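Local coordinates for protein alpha,alpha-trehalose-phosphate synthase (UDP-forming) (Burkholderia vietnamiensis, PDB 5TVG) that is a GT-B glycosyltransferase of family 20 that binds uridine-5'-diphosphate, at residues A[96-101]-A[171-176]; A[269-274]-A[304-309]; A[274-279]-A[314-319]. All blocks are in the same frame, centred on the assembly; numbering follows the deposited sequence.

Interaction 1: residues A[96-101]-A[171-176]; sequences PVFHYR and DMLRVV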
# COMPACT_ATOMS: atom_id res chain seq x y z
N PRO A 96 15.83 -14.36 -4.68
CA PRO A 96 15.74 -13.05 -5.37
C PRO A 96 17.07 -12.61 -5.97
O PRO A 96 17.08 -12.11 -7.09
CB PRO A 96 15.24 -12.10 -4.27
CG PRO A 96 15.61 -12.75 -2.98
CD PRO A 96 15.46 -14.24 -3.26
N VAL A 97 18.20 -12.80 -5.27
CA VAL A 97 19.47 -12.31 -5.80
C VAL A 97 19.85 -13.08 -7.06
O VAL A 97 20.24 -12.48 -8.07
CB VAL A 97 20.58 -12.37 -4.76
CG1 VAL A 97 21.92 -12.00 -5.42
CG2 VAL A 97 20.26 -11.46 -3.57
N PHE A 98 19.76 -14.41 -7.01
CA PHE A 98 20.12 -15.23 -8.17
C PHE A 98 19.22 -14.93 -9.36
O PHE A 98 19.59 -15.24 -10.49
CB PHE A 98 20.06 -16.73 -7.83
CG PHE A 98 21.26 -17.24 -7.04
CD1 PHE A 98 21.90 -16.42 -6.12
CD2 PHE A 98 21.73 -18.54 -7.22
CE1 PHE A 98 23.00 -16.89 -5.39
CE2 PHE A 98 22.83 -19.01 -6.50
CZ PHE A 98 23.47 -18.19 -5.59
N HIS A 99 18.08 -14.28 -9.13
CA HIS A 99 17.21 -13.86 -10.22
C HIS A 99 17.35 -12.36 -10.52
O HIS A 99 16.49 -11.80 -11.21
CB HIS A 99 15.76 -14.23 -9.89
CG HIS A 99 15.46 -15.69 -10.03
ND1 HIS A 99 15.73 -16.61 -9.04
CD2 HIS A 99 14.92 -16.39 -11.05
CE1 HIS A 99 15.37 -17.82 -9.44
NE2 HIS A 99 14.86 -17.71 -10.66
N TYR A 100 18.44 -11.73 -10.08
CA TYR A 100 18.75 -10.32 -10.37
C TYR A 100 17.67 -9.40 -9.83
O TYR A 100 17.29 -8.41 -10.46
CB TYR A 100 18.97 -10.05 -11.87
CG TYR A 100 20.21 -10.72 -12.43
CD1 TYR A 100 20.22 -12.07 -12.74
CD2 TYR A 100 21.40 -10.01 -12.60
CE1 TYR A 100 21.37 -12.69 -13.25
CE2 TYR A 100 22.54 -10.62 -13.09
CZ TYR A 100 22.52 -11.95 -13.42
OH TYR A 100 23.67 -12.54 -13.94
N ARG A 101 17.19 -9.69 -8.63
CA ARG A 101 16.22 -8.84 -7.94
C ARG A 101 16.83 -8.43 -6.60
O ARG A 101 16.34 -8.81 -5.54
CB ARG A 101 14.87 -9.57 -7.76
CG ARG A 101 14.16 -9.87 -9.08
CD ARG A 101 13.74 -8.57 -9.82
NE ARG A 101 12.86 -7.73 -9.00
CZ ARG A 101 11.52 -7.82 -9.04
NH1 ARG A 101 10.76 -7.02 -8.30
NH2 ARG A 101 10.96 -8.72 -9.84
N ASP A 171 28.83 -8.77 -9.72
CA ASP A 171 28.23 -7.52 -9.28
C ASP A 171 26.86 -7.74 -8.68
O ASP A 171 26.39 -6.92 -7.89
CB ASP A 171 28.11 -6.57 -10.49
CG ASP A 171 27.43 -7.26 -11.66
OD1 ASP A 171 27.94 -8.34 -12.12
OD2 ASP A 171 26.37 -6.75 -12.08
N MET A 172 26.17 -8.81 -9.09
CA MET A 172 24.90 -9.14 -8.48
C MET A 172 25.06 -10.14 -7.33
O MET A 172 24.41 -9.99 -6.29
CB MET A 172 23.94 -9.69 -9.54
CG MET A 172 22.56 -10.10 -8.97
SD MET A 172 21.59 -8.77 -8.18
CE MET A 172 21.39 -7.62 -9.52
N LEU A 173 25.94 -11.13 -7.48
CA LEU A 173 26.11 -12.12 -6.41
C LEU A 173 26.49 -11.45 -5.09
O LEU A 173 26.03 -11.85 -4.03
CB LEU A 173 27.17 -13.15 -6.80
CG LEU A 173 27.34 -14.30 -5.78
CD1 LEU A 173 26.09 -15.19 -5.73
CD2 LEU A 173 28.59 -15.15 -6.05
N ARG A 174 27.32 -10.41 -5.15
CA ARG A 174 27.79 -9.71 -3.95
C ARG A 174 26.65 -9.15 -3.09
O ARG A 174 26.90 -8.76 -1.95
CB ARG A 174 28.64 -8.50 -4.36
CG ARG A 174 30.01 -8.78 -4.85
CD ARG A 174 30.52 -7.53 -5.55
NE ARG A 174 30.77 -6.43 -4.62
CZ ARG A 174 30.55 -5.16 -4.90
NH1 ARG A 174 30.08 -4.79 -6.08
NH2 ARG A 174 30.82 -4.24 -3.98
N VAL A 175 25.43 -9.04 -3.62
CA VAL A 175 24.32 -8.56 -2.82
C VAL A 175 24.06 -9.51 -1.66
O VAL A 175 23.66 -9.08 -0.57
CB VAL A 175 23.07 -8.36 -3.72
CG1 VAL A 175 21.83 -8.08 -2.90
CG2 VAL A 175 23.29 -7.19 -4.69
N VAL A 176 24.33 -10.79 -1.85
CA VAL A 176 24.29 -11.79 -0.77
C VAL A 176 25.50 -11.58 0.14
O VAL A 176 26.64 -11.79 -0.30
CB VAL A 176 24.32 -13.22 -1.33
CG1 VAL A 176 24.33 -14.24 -0.16
CG2 VAL A 176 23.16 -13.48 -2.30
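Val97 faces Leu173 with their CA atoms 6.7 Å apart, and Tyr100 is similarly close to Met172, so the end of helix 79-98 lies against helix 170-173 and the turn that follows. A Schellman motif closes the first helix: Arg101 N reaches back to Pro96 O and Tyr100 N to Val97 O, with Tyr100 at the C-prime position taking a positive phi of 61°. The other segment includes a type I turn from Leu173 to Val176.

The side chains meet mainly through van der Waals contacts. Val97 puts both methyls to work: CG1 lies 3.3 Å from Met172 O and also meets Val176 CG2, while CG2 touches Val175 CG1 at 3.8 Å. Met172 leaves its backbone with CG opposite N (chi1 179°), then bends at the next two bonds. This brings CG within 3.4 Å of Val97 O and curls CE back to Tyr100 CA and CD2. Its SD stands 5.4 Å from the centroid of the Tyr100 ring, an oblique Met-aromatic contact. Farther along, Leu173 CD1 comes up beside Phe98 CE1 at 3.5 Å, the two side chains running the same way.

Tyr100 OH bonds to Ser169 N, and Asp171 OD2 bonds to Tyr100 OH of the second subunit, placing this buried packing at a subunit interface. Leu173 and Val176 also touch helix 179-186, and Phe167 meets the Phe98 ring edge-to-face.

Interaction 2: residues A[269-274]-A[304-309]; sequences MSVDRL and VQIAPP. With UDP (uridine-5'-diphosphate), chain I.
Backbone hydrogen bonds zip Ser270 and Asp272 to the neighbouring strand. Ser270 N donates to Val304 O (3.0 Å), Ser270 O accepts from Ile306 N, and Asp272 N returns to Ile306 O. Beyond the strands, Leu274 N still finds Pro308 O at 3.1 Å, so the pairing carries on into the loops. Two CA-H...O contacts supplement it, from Val271 CA to Ile306 O and from Ala307 CA to Asp272 O.

Among polar side chains, Gln305 spans the strands. Its NE2 gives a nearly straight bond (176°) to Asp272 OD1, 3.1 Å away; OD1 is met on its anti side but tilted from the carboxylate plane, while it lies in the amide plane of Gln305. The same NE2 also donates to Ile306 O from above the carbonyl plane, so that oxygen takes two donors. Arg283 forms a salt bridge with Asp272 OD1, which would help fix the carboxylate.

Segments 269-271 and 304-306 run parallel, their directions 10° apart; their strands, with helix 280-293, form a beta-alpha-beta unit in the Rossmann-like, nucleotide-binding half of the GT-B fold.

Apolar contacts join side chains on the face bearing Met269, Val271, Val304 and Ile306. Met269 bends at chi2 (79°), laying SD beside Val304 CG1 and bringing CE to 3.6 Å from Ile306 CD1.

Ligand contacts gather where the strands end. Arg273 presents its guanidinium edge to the beta phosphate of UDP, NE to O3B at 2.7 Å and NH2 to O2B at 2.9 Å. Val271 CG1 touches C5 of the uracil, and Pro308 CG lies 3.6 Å from its O4.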
# COMPACT_ATOMS: atom_id res chain seq x y z
N MET A 269 -1.79 -19.35 -24.23
CA MET A 269 -1.67 -20.20 -23.06
C MET A 269 -0.40 -19.89 -22.28
O MET A 269 0.69 -19.81 -22.85
CB MET A 269 -1.67 -21.67 -23.51
CG MET A 269 -1.84 -22.55 -22.38
SD MET A 269 -3.53 -22.68 -21.83
CE MET A 269 -3.08 -23.46 -20.30
N SER A 270 -0.53 -19.77 -20.95
CA SER A 270 0.60 -19.62 -20.05
C SER A 270 0.39 -20.54 -18.85
O SER A 270 -0.73 -20.67 -18.37
CB SER A 270 0.75 -18.19 -19.53
OG SER A 270 1.21 -17.33 -20.53
N VAL A 271 1.48 -21.16 -18.39
CA VAL A 271 1.50 -21.93 -17.14
C VAL A 271 2.75 -21.51 -16.36
O VAL A 271 3.87 -21.64 -16.89
CB VAL A 271 1.50 -23.46 -17.36
CG1 VAL A 271 1.65 -24.17 -15.99
CG2 VAL A 271 0.21 -23.93 -18.03
N ASP A 272 2.56 -21.01 -15.14
CA ASP A 272 3.67 -20.51 -14.32
C ASP A 272 3.31 -20.65 -12.85
O ASP A 272 2.19 -20.32 -12.46
CB ASP A 272 3.97 -19.01 -14.58
CG ASP A 272 4.22 -18.67 -16.04
OD1 ASP A 272 3.28 -18.77 -16.86
OD2 ASP A 272 5.35 -18.27 -16.37
N ARG A 273 4.28 -21.03 -12.00
CA ARG A 273 4.12 -20.72 -10.57
C ARG A 273 3.98 -19.20 -10.42
O ARG A 273 4.48 -18.41 -11.23
CB ARG A 273 5.31 -21.20 -9.73
CG ARG A 273 5.49 -22.73 -9.55
CD ARG A 273 6.80 -23.05 -8.74
NE ARG A 273 7.97 -22.48 -9.42
CZ ARG A 273 8.65 -21.40 -8.99
NH1 ARG A 273 8.31 -20.80 -7.85
NH2 ARG A 273 9.66 -20.92 -9.72
N LEU A 274 3.25 -18.78 -9.40
CA LEU A 274 3.03 -17.35 -9.19
C LEU A 274 4.25 -16.74 -8.49
O LEU A 274 4.22 -16.34 -7.33
CB LEU A 274 1.73 -17.14 -8.43
CG LEU A 274 0.88 -15.94 -8.94
CD1 LEU A 274 -0.46 -15.90 -8.21
CD2 LEU A 274 1.62 -14.61 -8.75
N VAL A 304 -5.33 -17.53 -21.37
CA VAL A 304 -5.51 -18.38 -20.19
C VAL A 304 -4.19 -18.40 -19.43
O VAL A 304 -3.15 -18.75 -19.99
CB VAL A 304 -5.93 -19.81 -20.58
CG1 VAL A 304 -5.82 -20.76 -19.32
CG2 VAL A 304 -7.36 -19.84 -21.15
N GLN A 305 -4.22 -17.97 -18.17
CA GLN A 305 -3.05 -18.03 -17.30
C GLN A 305 -3.36 -18.94 -16.13
O GLN A 305 -4.13 -18.57 -15.23
CB GLN A 305 -2.64 -16.65 -16.80
CG GLN A 305 -1.53 -16.69 -15.71
CD GLN A 305 -0.15 -16.99 -16.28
OE1 GLN A 305 0.37 -16.23 -17.11
NE2 GLN A 305 0.46 -18.12 -15.85
N ILE A 306 -2.76 -20.12 -16.14
CA ILE A 306 -2.78 -21.02 -14.99
C ILE A 306 -1.57 -20.65 -14.15
O ILE A 306 -0.44 -20.66 -14.65
CB ILE A 306 -2.72 -22.48 -15.43
CG1 ILE A 306 -4.03 -22.84 -16.15
CG2 ILE A 306 -2.43 -23.41 -14.22
CD1 ILE A 306 -4.00 -24.15 -16.85
N ALA A 307 -1.81 -20.27 -12.90
CA ALA A 307 -0.78 -19.72 -12.02
C ALA A 307 -1.04 -20.20 -10.58
O ALA A 307 -1.58 -19.46 -9.75
CB ALA A 307 -0.77 -18.19 -12.10
N PRO A 308 -0.64 -21.42 -10.25
CA PRO A 308 -0.82 -21.90 -8.88
C PRO A 308 0.06 -21.14 -7.90
O PRO A 308 1.18 -20.73 -8.25
CB PRO A 308 -0.41 -23.38 -8.96
CG PRO A 308 0.45 -23.48 -10.22
CD PRO A 308 -0.06 -22.43 -11.15
N PRO A 309 -0.44 -20.90 -6.69
CA PRO A 309 0.35 -20.17 -5.69
C PRO A 309 1.56 -20.97 -5.25
O PRO A 309 1.60 -22.20 -5.33
CB PRO A 309 -0.64 -19.98 -4.52
CG PRO A 309 -1.98 -20.06 -5.17
CD PRO A 309 -1.83 -21.09 -6.25
N1 UDP I . 3.89 -27.67 -13.68
C2 UDP I . 2.85 -28.57 -13.49
N3 UDP I . 1.68 -28.01 -13.04
C4 UDP I . 1.44 -26.68 -12.77
C5 UDP I . 2.57 -25.81 -12.98
C6 UDP I . 3.74 -26.33 -13.41
O2 UDP I . 2.96 -29.76 -13.72
O4 UDP I . 0.31 -26.34 -12.36
C1' UDP I . 5.18 -28.23 -14.14
C2' UDP I . 5.57 -27.93 -15.59
O2' UDP I . 5.05 -28.96 -16.41
C3' UDP I . 7.09 -28.05 -15.52
C4' UDP I . 7.40 -27.49 -14.14
O4' UDP I . 6.22 -27.71 -13.34
O3' UDP I . 7.60 -29.36 -15.72
C5' UDP I . 7.66 -26.01 -14.17
O5' UDP I . 9.08 -25.93 -14.27
PA UDP I . 9.78 -24.73 -14.99
O1A UDP I . 11.17 -25.17 -15.26
O2A UDP I . 8.96 -24.25 -16.18
O3A UDP I . 9.78 -23.55 -13.91
PB UDP I . 9.86 -23.71 -12.33
O1B UDP I . 10.82 -24.89 -12.12
O2B UDP I . 10.68 -22.50 -11.90
O3B UDP I . 8.52 -23.83 -11.71

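Interaction 3: residues A[274-279]-A[314-319]; sequences LDYSKG and VQTYQR. With UDP (uridine-5'-diphosphate), chain I.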
# COMPACT_ATOMS: atom_id res chain seq x y z
N LEU A 274 3.25 -18.78 -9.40
CA LEU A 274 3.03 -17.35 -9.19
C LEU A 274 4.25 -16.74 -8.49
O LEU A 274 4.22 -16.34 -7.33
CB LEU A 274 1.73 -17.14 -8.43
CG LEU A 274 0.88 -15.94 -8.94
CD1 LEU A 274 -0.46 -15.90 -8.21
CD2 LEU A 274 1.62 -14.61 -8.75
N ASP A 275 5.35 -16.69 -9.24
CA ASP A 275 6.64 -16.19 -8.77
C ASP A 275 6.92 -14.84 -9.42
O ASP A 275 6.53 -14.60 -10.56
CB ASP A 275 7.77 -17.21 -9.13
CG ASP A 275 9.03 -17.03 -8.29
OD1 ASP A 275 9.65 -15.95 -8.39
OD2 ASP A 275 9.40 -17.98 -7.53
N TYR A 276 7.61 -13.95 -8.70
CA TYR A 276 7.98 -12.70 -9.37
C TYR A 276 9.04 -12.90 -10.47
O TYR A 276 9.28 -11.98 -11.27
CB TYR A 276 8.46 -11.66 -8.36
CG TYR A 276 9.47 -12.19 -7.35
CD1 TYR A 276 10.82 -12.35 -7.69
CD2 TYR A 276 9.09 -12.45 -6.04
CE1 TYR A 276 11.74 -12.78 -6.77
CE2 TYR A 276 10.01 -12.90 -5.10
CZ TYR A 276 11.34 -13.07 -5.47
OH TYR A 276 12.26 -13.50 -4.54
N SER A 277 9.68 -14.07 -10.51
CA SER A 277 10.62 -14.31 -11.61
C SER A 277 9.90 -14.49 -12.94
O SER A 277 10.53 -14.38 -14.00
CB SER A 277 11.45 -15.55 -11.30
OG SER A 277 10.60 -16.69 -11.33
N LYS A 278 8.59 -14.77 -12.93
CA LYS A 278 7.89 -15.20 -14.13
C LYS A 278 7.33 -14.04 -14.94
O LYS A 278 6.84 -14.25 -16.06
CB LYS A 278 6.79 -16.21 -13.73
CG LYS A 278 7.33 -17.49 -13.00
CD LYS A 278 8.22 -18.42 -13.92
CE LYS A 278 8.84 -19.59 -13.18
NZ LYS A 278 9.62 -20.62 -14.04
N GLY A 279 7.46 -12.81 -14.46
CA GLY A 279 7.01 -11.66 -15.24
C GLY A 279 5.53 -11.62 -15.55
O GLY A 279 5.14 -11.12 -16.61
N VAL A 314 6.08 -16.37 2.27
CA VAL A 314 7.11 -15.36 2.02
C VAL A 314 6.40 -14.08 1.57
O VAL A 314 5.57 -14.11 0.65
CB VAL A 314 8.11 -15.87 0.97
CG1 VAL A 314 9.17 -14.83 0.72
CG2 VAL A 314 8.74 -17.25 1.43
N GLN A 315 6.70 -12.95 2.23
CA GLN A 315 5.95 -11.72 1.96
C GLN A 315 6.09 -11.23 0.52
O GLN A 315 5.14 -10.69 -0.06
CB GLN A 315 6.39 -10.60 2.91
N THR A 316 7.29 -11.39 -0.08
CA THR A 316 7.45 -10.89 -1.45
C THR A 316 6.49 -11.61 -2.38
O THR A 316 5.98 -11.00 -3.34
CB THR A 316 8.87 -11.11 -1.97
OG1 THR A 316 9.35 -12.41 -1.59
CG2 THR A 316 9.80 -10.04 -1.42
N TYR A 317 6.18 -12.87 -2.09
CA TYR A 317 5.25 -13.59 -2.94
C TYR A 317 3.82 -13.12 -2.73
O TYR A 317 3.02 -13.18 -3.67
CB TYR A 317 5.36 -15.09 -2.66
CG TYR A 317 6.59 -15.65 -3.31
CD1 TYR A 317 7.83 -15.53 -2.71
CD2 TYR A 317 6.52 -16.23 -4.56
CE1 TYR A 317 8.96 -16.00 -3.33
CE2 TYR A 317 7.66 -16.73 -5.19
CZ TYR A 317 8.86 -16.60 -4.57
OH TYR A 317 9.99 -17.12 -5.19
N GLN A 318 3.49 -12.65 -1.52
CA GLN A 318 2.15 -12.15 -1.28
C GLN A 318 1.91 -10.85 -2.03
O GLN A 318 0.81 -10.64 -2.56
CB GLN A 318 1.93 -11.96 0.23
CG GLN A 318 2.01 -13.28 1.01
CD GLN A 318 2.03 -13.11 2.54
OE1 GLN A 318 1.72 -12.03 3.07
NE2 GLN A 318 2.40 -14.17 3.25
N ARG A 319 2.91 -9.97 -2.07
CA ARG A 319 2.79 -8.70 -2.78
C ARG A 319 2.65 -8.89 -4.29
O ARG A 319 1.78 -8.28 -4.91
CB ARG A 319 3.97 -7.78 -2.45
N1 UDP I . 3.89 -27.67 -13.68
C2 UDP I . 2.85 -28.57 -13.49
N3 UDP I . 1.68 -28.01 -13.04
C4 UDP I . 1.44 -26.68 -12.77
C5 UDP I . 2.57 -25.81 -12.98
C6 UDP I . 3.74 -26.33 -13.41
O2 UDP I . 2.96 -29.76 -13.72
O4 UDP I . 0.31 -26.34 -12.36
C1' UDP I . 5.18 -28.23 -14.14
C2' UDP I . 5.57 -27.93 -15.59
O2' UDP I . 5.05 -28.96 -16.41
C3' UDP I . 7.09 -28.05 -15.52
C4' UDP I . 7.40 -27.49 -14.14
O4' UDP I . 6.22 -27.71 -13.34
O3' UDP I . 7.60 -29.36 -15.72
C5' UDP I . 7.66 -26.01 -14.17
O5' UDP I . 9.08 -25.93 -14.27
PA UDP I . 9.78 -24.73 -14.99
O1A UDP I . 11.17 -25.17 -15.26
O2A UDP I . 8.96 -24.25 -16.18
O3A UDP I . 9.78 -23.55 -13.91
PB UDP I . 9.86 -23.71 -12.33
O1B UDP I . 10.82 -24.89 -12.12
O2B UDP I . 10.68 -22.50 -11.90
O3B UDP I . 8.52 -23.83 -11.71
O HOH W 1 2.68 -15.05 -5.40
O HOH W 2 11.77 -13.60 -1.91
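Tyr317 reaches from helix 315-335 to the loop 274-279, and its side chain gives the larger part of the helix's share of the contact. CB sets off with CG opposite the carbonyl carbon (chi1 -77°), turning the ring toward the loop. CD2 passes 3.6 Å from Leu274 O, which lies at the ring edge, near its plane. CE1 is 3.7 Å from Tyr276 CE2, which sits over one ring face; the two ring planes are 41° apart, an oblique pair. Next CE2 approaches Asp275 OD2, and at the tip OH donates to that oxygen at 2.6 Å. The hydroxyl arrives from above the carboxylate plane, which stands almost perpendicular to the ring.

Asp275 OD2 also forms a salt bridge with Arg273 NH1, while OD1 accepts from Ser277 N at 2.8 Å, an Asx turn, and bonds Trp95 NE1. Waters extend the junction, one donating to both Leu274 O and Tyr317 O, another linking Tyr276 OH to Thr316 OG1. Farther along, Lys278 NZ bonds UDP O3A at 2.9 Å and O2B.

The loop runs from strand 266-271 into helix 280-293, between helix 315-335, where Ile320 meets Tyr276, and helix 79-98, whose Trp95 touches Tyr276, Ser277 and Tyr317.

All three contacts are largely buried, but their chemistry follows their place. Interaction 1 joins two helix ends at a subunit interface by apolar packing, whereas interaction 2 pairs neighbouring strands of the six-stranded parallel sheet through regular backbone bonds. In interaction 3 a loop meets a helix through a carboxylate, tyrosines and water. Interactions 2 and 3 share Leu274, and their loops both reach UDP, Arg273 from one and Lys278 from the other gripping the same phosphate. The Arg273 guanidinium also bridges to Asp275. Interaction 1 does not touch interaction 2, their centres being about 25 Å apart, yet it touches interaction 3, Pro96 CB lying 3.3 Å from Tyr276 OH.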